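Local coordinates for alkylpurine DNA glycosylase AlkC (Pseudomonas fluorescens, PDB 5VHV), which excises alkylated purine bases from DNA as a base excision repair glycosylase that does not flip the damaged nucleotide out of the helix, at residues E7-E12 / S81-L86; K31-H36 / A51-S56; L71-A76 / K108-F113. All blocks are in the same frame, centred on the assembly; numbering follows the deposited sequence.

Contact 1: E7-E12 / S81-L86. With 9B4 ((2R,5R,13R,16R)-9-(hydroxymethyl)-9-{[(2R)-2-hydroxypropoxy]methyl}-5,13-dimethyl-4,7,11,14-tetraoxaheptadecane-2,16-diol), chain L.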
loop_
_atom_site.group_PDB
_atom_site.type_symbol
_atom_site.label_atom_id
_atom_site.label_comp_id
_atom_site.label_asym_id
_atom_site.label_seq_id
_atom_site.Cartn_x
_atom_site.Cartn_y
_atom_site.Cartn_z
ATOM N N GLU A 7 17.449 7.792 9.240
ATOM C CA GLU A 7 18.899 7.651 9.293
ATOM C C GLU A 7 19.465 7.024 8.027
ATOM O O GLU A 7 20.685 7.001 7.854
ATOM C CB GLU A 7 19.285 6.838 10.519
ATOM C CG GLU A 7 18.818 7.480 11.817
ATOM C CD GLU A 7 19.381 8.876 12.044
ATOM O OE1 GLU A 7 18.653 9.708 12.634
ATOM O OE2 GLU A 7 20.536 9.145 11.633
ATOM N N ILE A 8 18.612 6.539 7.126
ATOM C CA ILE A 8 19.102 6.130 5.814
ATOM C C ILE A 8 19.733 7.327 5.102
ATOM O O ILE A 8 20.690 7.175 4.335
ATOM C CB ILE A 8 17.960 5.495 4.993
ATOM C CG1 ILE A 8 18.509 4.658 3.845
ATOM C CG2 ILE A 8 17.029 6.549 4.444
ATOM C CD1 ILE A 8 18.999 3.311 4.292
ATOM N N PHE A 9 19.228 8.530 5.360
ATOM C CA PHE A 9 19.849 9.761 4.862
ATOM C C PHE A 9 20.647 10.451 5.976
ATOM O O PHE A 9 20.410 11.612 6.313
ATOM C CB PHE A 9 18.789 10.710 4.300
ATOM C CG PHE A 9 18.250 10.326 2.942
ATOM C CD1 PHE A 9 18.936 10.674 1.794
ATOM C CD2 PHE A 9 17.036 9.694 2.817
ATOM C CE1 PHE A 9 18.439 10.356 0.560
ATOM C CE2 PHE A 9 16.531 9.367 1.570
ATOM C CZ PHE A 9 17.236 9.717 0.447
ATOM N N ASN A 10 21.597 9.730 6.566
ATOM C CA ASN A 10 22.468 10.322 7.571
ATOM C C ASN A 10 23.671 10.980 6.883
ATOM O O ASN A 10 23.786 10.999 5.653
ATOM C CB ASN A 10 22.875 9.282 8.624
ATOM C CG ASN A 10 23.654 8.109 8.052
ATOM O OD1 ASN A 10 24.031 8.104 6.887
ATOM N ND2 ASN A 10 23.876 7.091 8.885
ATOM N N VAL A 11 24.568 11.568 7.677
ATOM C CA VAL A 11 25.672 12.318 7.076
ATOM C C VAL A 11 26.558 11.385 6.267
ATOM O O VAL A 11 27.041 11.744 5.188
ATOM C CB VAL A 11 26.475 13.077 8.150
ATOM C CG1 VAL A 11 27.672 13.768 7.523
ATOM C CG2 VAL A 11 25.599 14.113 8.816
ATOM N N GLU A 12 26.770 10.169 6.768
ATOM C CA GLU A 12 27.575 9.198 6.041
ATOM C C GLU A 12 27.006 8.941 4.645
ATOM O O GLU A 12 27.762 8.856 3.668
ATOM C CB GLU A 12 27.669 7.898 6.846
ATOM C CG GLU A 12 28.476 7.977 8.162
ATOM C CD GLU A 12 27.838 8.831 9.285
ATOM O OE1 GLU A 12 26.597 9.044 9.310
ATOM O OE2 GLU A 12 28.603 9.290 10.168
ATOM N N SER A 81 21.678 2.279 -2.455
ATOM C CA SER A 81 20.352 2.120 -1.855
ATOM C C SER A 81 19.254 2.506 -2.836
ATOM O O SER A 81 19.285 3.597 -3.411
ATOM C CB SER A 81 20.230 2.975 -0.593
ATOM O OG SER A 81 18.862 3.102 -0.220
ATOM N N GLY A 82 18.261 1.628 -2.983
ATOM C CA GLY A 82 17.116 1.935 -3.824
ATOM C C GLY A 82 16.212 3.009 -3.232
ATOM O O GLY A 82 15.675 3.850 -3.953
ATOM N N PHE A 83 16.052 3.005 -1.910
ATOM C CA PHE A 83 15.269 4.051 -1.259
ATOM C C PHE A 83 15.955 5.406 -1.390
ATOM O O PHE A 83 15.309 6.410 -1.704
ATOM C CB PHE A 83 15.055 3.683 0.208
ATOM C CG PHE A 83 14.151 4.624 0.923
ATOM C CD1 PHE A 83 12.786 4.415 0.935
ATOM C CD2 PHE A 83 14.658 5.750 1.546
ATOM C CE1 PHE A 83 11.937 5.315 1.585
ATOM C CE2 PHE A 83 13.819 6.641 2.195
ATOM C CZ PHE A 83 12.456 6.415 2.213
ATOM N N VAL A 84 17.273 5.455 -1.185
ATOM C CA VAL A 84 17.999 6.713 -1.356
ATOM C C VAL A 84 17.817 7.249 -2.772
ATOM O O VAL A 84 17.724 8.464 -2.984
ATOM C CB VAL A 84 19.484 6.528 -1.004
ATOM C CG1 VAL A 84 20.332 7.703 -1.518
ATOM C CG2 VAL A 84 19.635 6.398 0.499
ATOM N N SER A 85 17.746 6.355 -3.760
ATOM C CA SER A 85 17.629 6.753 -5.156
ATOM C C SER A 85 16.327 7.479 -5.474
ATOM O O SER A 85 16.199 8.024 -6.579
ATOM C CB SER A 85 17.773 5.522 -6.052
ATOM O OG SER A 85 19.043 4.908 -5.804
ATOM N N LEU A 86 15.367 7.520 -4.551
ATOM C CA LEU A 86 14.170 8.340 -4.757
ATOM C C LEU A 86 14.485 9.806 -5.045
ATOM O O LEU A 86 13.647 10.490 -5.651
ATOM C CB LEU A 86 13.245 8.277 -3.535
ATOM C CG LEU A 86 12.568 6.948 -3.235
ATOM C CD1 LEU A 86 11.901 6.963 -1.855
ATOM C CD2 LEU A 86 11.569 6.605 -4.303
HETATM C C01 9B4 L . 6.163 3.139 8.137
HETATM C C02 9B4 L . 6.354 2.332 6.853
HETATM C C03 9B4 L . 7.807 2.419 6.429
HETATM C C05 9B4 L . 9.326 1.932 4.762
HETATM C C06 9B4 L . 9.803 0.820 3.833
HETATM C C07 9B4 L . 8.819 0.622 2.687
HETATM C C09 9B4 L . 7.770 1.678 0.887
HETATM C C10 9B4 L . 8.180 2.499 -0.338
HETATM C C12 9B4 L . 9.946 2.784 -1.908
HETATM C C13 9B4 L . 11.057 2.002 -2.617
HETATM C C15 9B4 L . 11.941 2.962 -3.411
HETATM C C16 9B4 L . 8.297 3.950 0.110
HETATM C C17 9B4 L . 9.911 -0.530 4.559
HETATM C C23 9B4 L . 11.139 1.329 3.281
HETATM C C25 9B4 L . 13.121 0.167 3.308
HETATM C C26 9B4 L . 14.204 -0.389 2.397
HETATM C C27 9B4 L . 13.750 -0.463 0.934
HETATM C C34 9B4 L . 4.518 2.034 5.374
HETATM C C35 9B4 L . 4.498 1.987 3.855
HETATM C C37 9B4 L . 3.105 1.521 3.425
HETATM O O04 9B4 L . 8.024 1.712 5.228
HETATM O O08 9B4 L . 8.737 1.774 1.904
HETATM O O11 9B4 L . 9.403 2.034 -0.850
HETATM O O14 9B4 L . 11.851 1.337 -1.675
HETATM O O18 9B4 L . 10.649 -0.472 5.754
HETATM O O24 9B4 L . 11.885 0.341 2.647
HETATM O O28 9B4 L . 15.283 0.492 2.516
HETATM O O33 9B4 L . 5.579 2.838 5.809
HETATM O O36 9B4 L . 4.790 3.261 3.345
#

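Contact 2: K31-H36 / A51-S56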
loop_
_atom_site.group_PDB
_atom_site.type_symbol
_atom_site.label_atom_id
_atom_site.label_comp_id
_atom_site.label_asym_id
_atom_site.label_seq_id
_atom_site.Cartn_x
_atom_site.Cartn_y
_atom_site.Cartn_z
ATOM N N LYS A 31 31.782 20.139 -1.273
ATOM C CA LYS A 31 31.753 20.879 -0.016
ATOM C C LYS A 31 30.488 21.719 0.090
ATOM O O LYS A 31 29.856 21.773 1.150
ATOM C CB LYS A 31 33.005 21.753 0.089
ATOM C CG LYS A 31 33.003 22.776 1.203
ATOM C CD LYS A 31 34.413 23.372 1.379
ATOM C CE LYS A 31 34.374 24.882 1.527
ATOM N NZ LYS A 31 35.739 25.479 1.705
ATOM N N GLY A 32 30.108 22.389 -1.002
ATOM C CA GLY A 32 28.882 23.171 -0.995
ATOM C C GLY A 32 27.647 22.302 -0.881
ATOM O O GLY A 32 26.686 22.660 -0.196
ATOM N N PHE A 33 27.667 21.135 -1.533
ATOM C CA PHE A 33 26.546 20.211 -1.447
ATOM C C PHE A 33 26.332 19.763 -0.015
ATOM O O PHE A 33 25.204 19.779 0.495
ATOM C CB PHE A 33 26.789 19.013 -2.362
ATOM C CG PHE A 33 25.896 17.833 -2.070
ATOM C CD1 PHE A 33 24.596 17.794 -2.551
ATOM C CD2 PHE A 33 26.371 16.752 -1.343
ATOM C CE1 PHE A 33 23.786 16.705 -2.297
ATOM C CE2 PHE A 33 25.555 15.665 -1.075
ATOM C CZ PHE A 33 24.254 15.651 -1.559
ATOM N N LEU A 34 27.421 19.365 0.655
ATOM C CA LEU A 34 27.307 18.872 2.019
ATOM C C LEU A 34 26.848 19.978 2.960
ATOM O O LEU A 34 25.996 19.745 3.829
ATOM C CB LEU A 34 28.653 18.280 2.473
ATOM C CG LEU A 34 29.004 16.939 1.798
ATOM C CD1 LEU A 34 30.436 16.541 2.113
ATOM C CD2 LEU A 34 28.048 15.833 2.224
ATOM N N LYS A 35 27.396 21.189 2.802
ATOM C CA LYS A 35 26.966 22.300 3.639
ATOM C C LYS A 35 25.463 22.528 3.505
ATOM O O LYS A 35 24.750 22.703 4.502
ATOM C CB LYS A 35 27.727 23.570 3.269
ATOM C CG LYS A 35 27.374 24.748 4.145
ATOM C CD LYS A 35 28.211 25.973 3.776
ATOM C CE LYS A 35 27.902 27.164 4.665
ATOM N NZ LYS A 35 28.653 28.368 4.202
ATOM N N HIS A 36 24.969 22.531 2.265
ATOM C CA HIS A 36 23.553 22.784 1.996
ATOM C C HIS A 36 22.671 21.660 2.530
ATOM O O HIS A 36 21.617 21.909 3.131
ATOM C CB HIS A 36 23.381 22.950 0.483
ATOM C CG HIS A 36 22.069 23.542 0.056
ATOM N ND1 HIS A 36 20.896 22.831 0.096
ATOM C CD2 HIS A 36 21.750 24.762 -0.443
ATOM C CE1 HIS A 36 19.910 23.575 -0.362
ATOM N NE2 HIS A 36 20.400 24.751 -0.709
ATOM N N ALA A 51 14.092 14.914 -0.322
ATOM C CA ALA A 51 13.919 16.120 -1.128
ATOM C C ALA A 51 15.122 17.043 -0.995
ATOM O O ALA A 51 15.546 17.675 -1.973
ATOM C CB ALA A 51 12.644 16.863 -0.721
ATOM N N ARG A 52 15.660 17.152 0.216
ATOM C CA ARG A 52 16.795 18.038 0.461
ATOM C C ARG A 52 17.996 17.671 -0.411
ATOM O O ARG A 52 18.669 18.559 -0.939
ATOM C CB ARG A 52 17.166 18.013 1.937
ATOM C CG ARG A 52 18.453 18.806 2.305
ATOM C CD ARG A 52 18.300 20.320 2.139
ATOM N NE ARG A 52 17.439 20.925 3.158
ATOM C CZ ARG A 52 17.810 21.201 4.398
ATOM N NH1 ARG A 52 19.042 20.911 4.796
ATOM N NH2 ARG A 52 16.954 21.753 5.250
ATOM N N VAL A 53 18.253 16.375 -0.621
ATOM C CA VAL A 53 19.395 15.986 -1.453
ATOM C C VAL A 53 19.241 16.551 -2.864
ATOM O O VAL A 53 20.188 17.078 -3.453
ATOM C CB VAL A 53 19.558 14.457 -1.478
ATOM C CG1 VAL A 53 20.580 14.050 -2.525
ATOM C CG2 VAL A 53 19.970 13.939 -0.093
ATOM N N SER A 54 18.049 16.425 -3.434
ATOM C CA SER A 54 17.785 16.961 -4.766
ATOM C C SER A 54 17.959 18.474 -4.804
ATOM O O SER A 54 18.588 19.019 -5.727
ATOM C CB SER A 54 16.369 16.562 -5.202
ATOM O OG SER A 54 15.914 17.302 -6.313
ATOM N N GLU A 55 17.423 19.174 -3.803
ATOM C CA GLU A 55 17.556 20.623 -3.738
ATOM C C GLU A 55 19.015 21.035 -3.608
ATOM O O GLU A 55 19.442 22.044 -4.179
ATOM C CB GLU A 55 16.768 21.173 -2.553
ATOM C CG GLU A 55 15.292 20.896 -2.648
ATOM C CD GLU A 55 14.562 21.156 -1.346
ATOM O OE1 GLU A 55 15.219 21.619 -0.393
ATOM O OE2 GLU A 55 13.331 20.922 -1.283
ATOM N N SER A 56 19.775 20.298 -2.804
ATOM C CA SER A 56 21.171 20.648 -2.593
ATOM C C SER A 56 21.967 20.470 -3.869
ATOM O O SER A 56 22.831 21.299 -4.192
ATOM C CB SER A 56 21.766 19.792 -1.478
ATOM O OG SER A 56 21.040 19.965 -0.273
#

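Contact 3: L71-A76 / K108-F113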
loop_
_atom_site.group_PDB
_atom_site.type_symbol
_atom_site.label_atom_id
_atom_site.label_comp_id
_atom_site.label_asym_id
_atom_site.label_seq_id
_atom_site.Cartn_x
_atom_site.Cartn_y
_atom_site.Cartn_z
ATOM N N LEU A 71 24.475 13.697 -15.811
ATOM C CA LEU A 71 25.234 13.265 -14.638
ATOM C C LEU A 71 24.417 12.310 -13.778
ATOM O O LEU A 71 24.944 11.327 -13.250
ATOM C CB LEU A 71 25.652 14.457 -13.793
ATOM C CG LEU A 71 26.497 15.527 -14.484
ATOM C CD1 LEU A 71 26.831 16.622 -13.498
ATOM C CD2 LEU A 71 27.777 14.932 -15.074
ATOM N N LEU A 72 23.138 12.617 -13.587
ATOM C CA LEU A 72 22.316 11.807 -12.699
ATOM C C LEU A 72 22.035 10.424 -13.294
ATOM O O LEU A 72 21.906 9.441 -12.547
ATOM C CB LEU A 72 21.028 12.558 -12.389
ATOM C CG LEU A 72 21.204 13.909 -11.645
ATOM C CD1 LEU A 72 19.835 14.532 -11.409
ATOM C CD2 LEU A 72 21.937 13.756 -10.310
ATOM N N TYR A 73 21.946 10.317 -14.625
ATOM C CA TYR A 73 21.891 8.999 -15.248
ATOM C C TYR A 73 23.110 8.168 -14.864
ATOM O O TYR A 73 22.987 6.969 -14.582
ATOM C CB TYR A 73 21.816 9.114 -16.770
ATOM C CG TYR A 73 20.433 9.190 -17.390
ATOM C CD1 TYR A 73 19.506 10.147 -16.985
ATOM C CD2 TYR A 73 20.061 8.305 -18.409
ATOM C CE1 TYR A 73 18.250 10.228 -17.580
ATOM C CE2 TYR A 73 18.813 8.374 -19.016
ATOM C CZ TYR A 73 17.907 9.335 -18.599
ATOM O OH TYR A 73 16.665 9.408 -19.206
ATOM N N ALA A 74 24.305 8.777 -14.876
ATOM C CA ALA A 74 25.506 8.034 -14.508
ATOM C C ALA A 74 25.562 7.763 -13.016
ATOM O O ALA A 74 26.114 6.738 -12.593
ATOM C CB ALA A 74 26.759 8.784 -14.942
ATOM N N LEU A 75 24.975 8.652 -12.209
ATOM C CA LEU A 75 24.998 8.474 -10.765
ATOM C C LEU A 75 24.130 7.291 -10.335
ATOM O O LEU A 75 24.476 6.582 -9.382
ATOM C CB LEU A 75 24.524 9.756 -10.080
ATOM C CG LEU A 75 24.592 9.748 -8.552
ATOM C CD1 LEU A 75 26.017 9.740 -8.063
ATOM C CD2 LEU A 75 23.789 10.924 -7.969
ATOM N N ALA A 76 23.027 7.045 -11.036
ATOM C CA ALA A 76 22.038 6.085 -10.542
ATOM C C ALA A 76 22.626 4.719 -10.217
ATOM O O ALA A 76 22.414 4.240 -9.092
ATOM C CB ALA A 76 20.887 5.983 -11.548
ATOM N N LYS A 108 11.308 7.069 -16.534
ATOM C CA LYS A 108 11.251 5.673 -16.951
ATOM C C LYS A 108 12.581 4.983 -16.674
ATOM O O LYS A 108 12.622 3.802 -16.302
ATOM C CB LYS A 108 10.913 5.581 -18.435
ATOM C CG LYS A 108 10.802 4.159 -18.953
ATOM C CD LYS A 108 10.665 4.121 -20.477
ATOM C CE LYS A 108 10.678 2.681 -20.948
ATOM N NZ LYS A 108 10.464 2.552 -22.421
ATOM N N TYR A 109 13.676 5.707 -16.867
ATOM C CA TYR A 109 15.006 5.177 -16.571
ATOM C C TYR A 109 15.227 5.034 -15.065
ATOM O O TYR A 109 15.658 3.977 -14.585
ATOM C CB TYR A 109 16.058 6.100 -17.176
ATOM C CG TYR A 109 17.479 5.783 -16.764
ATOM C CD1 TYR A 109 18.181 4.760 -17.375
ATOM C CD2 TYR A 109 18.110 6.507 -15.757
ATOM C CE1 TYR A 109 19.507 4.471 -17.010
ATOM C CE2 TYR A 109 19.420 6.227 -15.384
ATOM C CZ TYR A 109 20.111 5.223 -16.026
ATOM O OH TYR A 109 21.414 4.931 -15.647
ATOM N N PHE A 110 14.963 6.097 -14.306
ATOM C CA PHE A 110 15.232 6.083 -12.861
ATOM C C PHE A 110 14.355 5.095 -12.091
ATOM O O PHE A 110 14.768 4.610 -11.027
ATOM C CB PHE A 110 15.036 7.480 -12.262
ATOM C CG PHE A 110 16.112 8.488 -12.626
ATOM C CD1 PHE A 110 17.457 8.137 -12.655
ATOM C CD2 PHE A 110 15.762 9.807 -12.890
ATOM C CE1 PHE A 110 18.427 9.084 -12.982
ATOM C CE2 PHE A 110 16.732 10.771 -13.195
ATOM C CZ PHE A 110 18.058 10.406 -13.257
ATOM N N THR A 111 13.143 4.799 -12.574
ATOM C CA THR A 111 12.215 4.022 -11.761
ATOM C C THR A 111 12.732 2.604 -11.500
ATOM O O THR A 111 12.372 2.006 -10.475
ATOM C CB THR A 111 10.818 3.998 -12.409
ATOM O OG1 THR A 111 9.829 3.728 -11.406
ATOM C CG2 THR A 111 10.706 2.962 -13.515
ATOM N N THR A 112 13.600 2.067 -12.367
ATOM C CA THR A 112 14.176 0.751 -12.094
ATOM C C THR A 112 15.178 0.768 -10.938
ATOM O O THR A 112 15.404 -0.268 -10.299
ATOM C CB THR A 112 14.852 0.193 -13.355
ATOM O OG1 THR A 112 15.998 0.985 -13.699
ATOM C CG2 THR A 112 13.887 0.192 -14.539
ATOM N N PHE A 113 15.770 1.909 -10.637
ATOM C CA PHE A 113 16.733 2.026 -9.546
ATOM C C PHE A 113 16.061 2.277 -8.211
ATOM O O PHE A 113 16.648 2.008 -7.162
ATOM C CB PHE A 113 17.709 3.175 -9.857
ATOM C CG PHE A 113 18.547 2.918 -11.069
ATOM C CD1 PHE A 113 19.735 2.219 -10.953
ATOM C CD2 PHE A 113 18.121 3.316 -12.336
ATOM C CE1 PHE A 113 20.511 1.950 -12.059
ATOM C CE2 PHE A 113 18.897 3.052 -13.449
ATOM C CZ PHE A 113 20.088 2.362 -13.318
#

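Contact 1: E7-E12 / S81-L86
Phe9, Val84 and Ile8 bury the most surface where the N-terminal segment meets the loop between helices 65-75 and 87-95, in the part of this helical-repeat fold, related to HEAT repeats, that borders the 9B4 site. No hydrogen bond crosses between 7-12 and 81-86, and the contact is held by apolar packing alone. The ring of Phe9 reaches across to the short 3-10 turn at 84-86, its CZ coming to 3.6 Å from the backbone CA of Val84. Val84 answers with both of its branches: CG1 meets ring atom CE1 of Phe9, and CG2 lies over one face of the same ring, offset toward the rim, in a CH-pi contact 4.3 Å from the centroid. That second methyl also touches CG1 of Ile8, so Val84 sits against two neighbours of the first segment at once. With CG1 anti to the backbone N (chi1 -161°), Ile8 brings that branch against Val84, while its CG2 branch packs on CD2 of Phe83 at 3.8 Å.

Phe83 crosses Phe9 at about a right angle and presents its CE2 at the edge of the Phe9 ring. It also borders the ligand, which lies near its CB and CD1 atoms, and its ring rests on Leu5 and Trp160 of the same pocket. Met50 and Val53 of helix 46-60 also pack against Phe9. The shape of the turn is set from within. Ser81 OG accepts a nearly straight bond from Val84 N (3.0 Å, 174°), an ST motif, and Ser85 OG donates to Ser81 O at 2.7 Å, while Ser85 N reaches that oxygen from the opposite face of its plane.

Contact 2: K31-H36 / A51-S56
Phe33 and His36, one turn apart on helix 30-38, face Ser56 of helix 46-60 in a roughly antiparallel, inclined pair within the N-terminal helical array. The axes of 31-36 and 51-56 run 142° apart in direction and approach to 9.3 Å. Phe33 comes first along the helix. With CG anti to the backbone N (chi1 164°), its ring extends to the second helix, where CD1 meets CB of Ser56 at 3.6 Å and the ring edge lies in plane with Val53 O. The far end of the ring, CZ, touches Val53 CG1 at 4.1 Å. Ile17 and Ala18 of helix 11-24 pack on this ring too, so the ring sits between helices 46-60 and 11-24.

His36 follows and supplies the polar part of the contact. Its ND1 donates to Ser56 OG at 2.9 Å, a bent bond of 139° whose acceptor is tilted from the imidazole plane. At the carbonyl end of His36, the side chain of Arg52 curls back through bends at chi2 and chi3; its NH1 comes to 3.2 Å from His36 O and makes a hydrogen bond to Ala39 O just beyond. The serine hydroxyl is thus gripped twice, for while it accepts from the imidazole, Ser56 OG gives its own proton to Arg52 O at 2.8 Å, from above the carbonyl plane.

Contact 3: L71-A76 / K108-F113
Tyr109 and Tyr73 stack where the C-terminal part of helix 100-110 meets that of helix 65-75. Their rings form an offset stack with centroids 4.1 Å apart and planes turned by only 2°, so CD2 of each tyrosine sits over the centre of the other ring. Because CG of Tyr109 is anti to the backbone N (chi1 171°), the ring reaches across to the opposing backbone, and its OH donates to Tyr73 O at 2.8 Å, tilted from the carbonyl plane. One residue therefore holds both the ring and the main chain of Tyr73. A leucine in place of Tyr109 would probably leave Tyr73 O without this donor and the Tyr73 ring without its stacking partner, held less firmly in its orientation.

Phe110 comes next and points its ring into the buried side of the contact. Its CE1 lies 3.5 Å from Leu72 O, CZ packs on CB of Leu72 at 3.8 Å, and the ring edge is turned to the methyl of Ala76. The same CZ touches Tyr73 CD1, the two rings meeting obliquely with planes at 61°. Val92 of helix 87-95 lies against Phe110 as well.

At the end of the segment, Phe113 receives Ala76 over its face: the CB sits almost on the ring normal, 3.8 Å from the centroid, as a CH-pi contact. Phe113 CE2 lies over the opposite face of the Tyr109 ring from Tyr73, offset toward its rim, so Tyr109 is contacted on both faces. Tyr73, Tyr109 and Phe110 form an aromatic cluster joining helices 65-75 and 100-110, separated in the chain by helix 87-95, in the alpha-helical array.

All three contacts belong to the N-terminal third of the chain, within its helical part, and lie on one side of the chain's centre. Contact 1 is the one at the 9B4 pocket, contributing Gly82, Phe83 and Leu86, and it comes within about 5 Å of the bound nucleic acid at the nearest atoms. It also joins the other two: Phe9 CD1 packs on Val53 CG2 of contact 2 at 3.9 Å, and Ser85 CB meets Phe113 O of contact 3 at 3.9 Å. Contacts 2 and 3 do not touch: their nearest atoms are about 7 Å apart and their centres about 18 Å. Phe113's side chain is about 9 Å from the ligand, against about 14 Å for that of Val53.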